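Local coordinates for conserved hypothetical protein MTH1747 (Methanothermobacter thermautotrophicus, PDB 1I36) that is of unknown function but binds NADP through a Rossmann-type domain and resembles 3-hydroxyacid dehydrogenases in structure, at residues R20-L30 with V44-V54. The protein carries 1 engineered substitution. Numbering follows the deposited sequence.
Sequences RSRGVEVVTSL and VGVTETSEEDV
Glu-25 reaches across to Thr-47: Thr-47 OG1 donates to Glu-25 OE2 over 2.7 Å, meeting the anti lone pair of that oxygen. The extended glutamate chain, with CG anti to the backbone N (chi1 -162°), brings the carboxylate to the hydroxyl. Shortened to an alanine, Glu-25 would lose its carboxylate, and the Thr-47 hydroxyl would probably be left without this acceptor and be freer to turn. Next to this pair come the parallel-strand bonds: Thr-47 N to Val-26 O (3.0 Å, nearly straight at 172°), Thr-28 N to Thr-47 O, and Thr-49 N to Thr-28 O (3.1 Å). They join strands 25-28 and 47-48, the two ends of a beta-alpha-beta crossover through helix 35-44, at the edge of the Rossmann-type NADP-binding sheet. Arg-20 NE adds a weak bond to Gly-45 O (3.0 Å). Beta-branched residues suit these extended strands: Val-26 CG2 presses on Val-46 CG1 at a tight 3.4 Å, while buried Thr-28 turns CG2 to Val-46 and satisfies OG1 at Phe-5 O. Past the ladder, Thr-49 O accepts from two waters, one bound to Ser-29 OG, the other to Leu-30 N. Thr-49 OG1 donates to Asp-53 OD2 (2.5 Å), and Arg-2 salt-bridges the other carboxylate oxygen. Ser-50 N-caps helix 51-55, its OG accepting from Asp-53 N (3.1 Å).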
# COMPACT_ATOMS: atom_id res chain seq x y z
N ARG A 20 15.56 34.49 10.01
CA ARG A 20 16.51 35.59 10.14
C ARG A 20 16.77 36.29 8.79
O ARG A 20 16.79 37.51 8.71
CB ARG A 20 17.81 35.09 10.75
CG ARG A 20 18.71 36.21 11.23
CD ARG A 20 19.92 35.69 11.99
NE ARG A 20 20.66 36.79 12.58
CZ ARG A 20 21.52 37.56 11.91
NH1 ARG A 20 21.76 37.35 10.63
NH2 ARG A 20 22.06 38.61 12.52
N SER A 21 16.93 35.51 7.73
CA SER A 21 17.17 36.04 6.39
C SER A 21 15.97 36.85 5.91
O SER A 21 16.10 37.68 5.01
CB SER A 21 17.46 34.90 5.41
OG SER A 21 16.30 34.09 5.18
N ARG A 22 14.81 36.65 6.52
CA ARG A 22 13.61 37.39 6.12
C ARG A 22 13.30 38.53 7.07
O ARG A 22 12.20 39.09 7.04
CB ARG A 22 12.41 36.48 5.94
CG ARG A 22 12.63 35.34 4.96
CD ARG A 22 13.04 35.84 3.58
NE ARG A 22 13.31 34.72 2.71
CZ ARG A 22 12.40 34.12 1.95
NH1 ARG A 22 11.13 34.54 1.96
NH2 ARG A 22 12.75 33.09 1.18
N GLY A 23 14.27 38.87 7.93
CA GLY A 23 14.12 39.99 8.85
C GLY A 23 13.55 39.77 10.23
O GLY A 23 13.27 40.72 10.96
N VAL A 24 13.41 38.51 10.63
CA VAL A 24 12.85 38.21 11.95
C VAL A 24 13.97 38.12 12.97
O VAL A 24 15.01 37.57 12.69
CB VAL A 24 12.08 36.86 11.90
CG1 VAL A 24 11.58 36.42 13.29
CG2 VAL A 24 10.94 36.97 10.93
N GLU A 25 13.78 38.71 14.15
CA GLU A 25 14.81 38.57 15.16
C GLU A 25 14.58 37.23 15.87
O GLU A 25 13.51 36.99 16.39
CB GLU A 25 14.73 39.67 16.21
CG GLU A 25 16.06 39.75 16.95
CD GLU A 25 15.95 40.26 18.36
OE1 GLU A 25 14.94 40.94 18.69
OE2 GLU A 25 16.89 40.00 19.14
N VAL A 26 15.55 36.32 15.80
CA VAL A 26 15.42 35.01 16.43
C VAL A 26 16.28 34.98 17.68
O VAL A 26 17.41 35.46 17.65
CB VAL A 26 15.83 33.89 15.44
CG1 VAL A 26 14.99 34.01 14.19
CG2 VAL A 26 17.27 34.07 15.00
N VAL A 27 15.74 34.45 18.79
CA VAL A 27 16.49 34.42 20.05
C VAL A 27 16.47 33.04 20.71
O VAL A 27 15.56 32.25 20.49
CB VAL A 27 15.95 35.46 21.11
CG1 VAL A 27 15.70 36.83 20.47
CG2 VAL A 27 14.73 34.95 21.82
N THR A 28 17.47 32.77 21.53
CA THR A 28 17.54 31.49 22.23
C THR A 28 18.47 31.63 23.44
O THR A 28 19.27 32.56 23.48
CB THR A 28 18.08 30.38 21.28
OG1 THR A 28 17.76 29.10 21.83
CG2 THR A 28 19.58 30.48 21.13
N SER A 29 18.34 30.72 24.41
CA SER A 29 19.17 30.71 25.61
C SER A 29 20.20 29.61 25.49
O SER A 29 19.84 28.45 25.27
CB SER A 29 18.30 30.46 26.84
OG SER A 29 19.08 30.38 28.01
N LEU A 30 21.48 29.95 25.63
CA LEU A 30 22.55 28.96 25.50
C LEU A 30 23.10 28.41 26.83
O LEU A 30 24.02 27.58 26.82
CB LEU A 30 23.70 29.51 24.66
CG LEU A 30 23.39 29.81 23.19
CD1 LEU A 30 24.60 30.50 22.57
CD2 LEU A 30 23.06 28.53 22.44
N VAL A 44 24.39 30.98 12.91
CA VAL A 44 23.16 31.60 12.46
C VAL A 44 23.12 33.07 12.85
O VAL A 44 22.62 33.91 12.09
CB VAL A 44 21.90 30.85 13.02
CG1 VAL A 44 20.60 31.62 12.69
CG2 VAL A 44 21.82 29.45 12.46
N GLY A 45 23.68 33.40 14.02
CA GLY A 45 23.67 34.78 14.50
C GLY A 45 22.44 35.12 15.33
O GLY A 45 21.90 36.23 15.25
N VAL A 46 22.01 34.17 16.14
CA VAL A 46 20.84 34.38 16.98
C VAL A 46 21.15 35.27 18.17
O VAL A 46 22.29 35.38 18.59
CB VAL A 46 20.25 33.04 17.50
CG1 VAL A 46 19.81 32.17 16.33
CG2 VAL A 46 21.28 32.32 18.34
N THR A 47 20.13 35.94 18.70
CA THR A 47 20.33 36.78 19.85
C THR A 47 20.39 35.88 21.08
O THR A 47 19.46 35.11 21.33
CB THR A 47 19.20 37.81 19.98
OG1 THR A 47 19.28 38.73 18.88
CG2 THR A 47 19.31 38.57 21.29
N GLU A 48 21.50 35.93 21.81
CA GLU A 48 21.67 35.12 23.02
C GLU A 48 21.06 35.86 24.18
O GLU A 48 21.39 37.01 24.44
CB GLU A 48 23.16 34.85 23.23
CG GLU A 48 23.69 34.00 22.10
CD GLU A 48 25.21 33.86 22.05
OE1 GLU A 48 25.88 34.02 23.10
OE2 GLU A 48 25.72 33.57 20.95
N THR A 49 20.18 35.18 24.91
CA THR A 49 19.48 35.83 26.00
C THR A 49 19.13 34.87 27.12
O THR A 49 19.56 33.73 27.12
CB THR A 49 18.22 36.48 25.44
OG1 THR A 49 17.60 37.29 26.45
CG2 THR A 49 17.23 35.40 24.97
N SER A 50 18.35 35.33 28.10
CA SER A 50 17.99 34.46 29.22
C SER A 50 16.84 33.54 28.82
O SER A 50 16.12 33.80 27.85
CB SER A 50 17.58 35.28 30.45
OG SER A 50 16.30 35.89 30.28
N GLU A 51 16.66 32.47 29.59
CA GLU A 51 15.62 31.48 29.37
C GLU A 51 14.27 32.17 29.42
O GLU A 51 13.44 31.97 28.54
CB GLU A 51 15.73 30.40 30.45
CG GLU A 51 14.78 29.21 30.34
CD GLU A 51 14.80 28.35 31.62
OE1 GLU A 51 15.85 28.33 32.30
OE2 GLU A 51 13.78 27.70 31.94
N GLU A 52 14.06 33.03 30.41
CA GLU A 52 12.81 33.76 30.55
C GLU A 52 12.54 34.78 29.45
O GLU A 52 11.38 35.04 29.11
CB GLU A 52 12.68 34.38 31.94
CG GLU A 52 12.16 33.35 32.96
CD GLU A 52 12.09 33.87 34.39
OE1 GLU A 52 11.51 34.97 34.63
OE2 GLU A 52 12.59 33.14 35.28
N ASP A 53 13.59 35.32 28.86
CA ASP A 53 13.41 36.27 27.77
C ASP A 53 12.89 35.51 26.54
O ASP A 53 12.04 36.02 25.81
CB ASP A 53 14.72 37.00 27.45
CG ASP A 53 14.54 38.13 26.46
OD1 ASP A 53 13.44 38.72 26.41
OD2 ASP A 53 15.48 38.43 25.70
N VAL A 54 13.35 34.27 26.36
CA VAL A 54 12.92 33.43 25.24
C VAL A 54 11.42 33.23 25.36
O VAL A 54 10.69 33.51 24.42
CB VAL A 54 13.63 32.05 25.28
CG1 VAL A 54 13.03 31.09 24.22
CG2 VAL A 54 15.09 32.24 25.03
O HOH W 1 21.16 31.88 29.09
O HOH W 2 22.06 32.71 25.89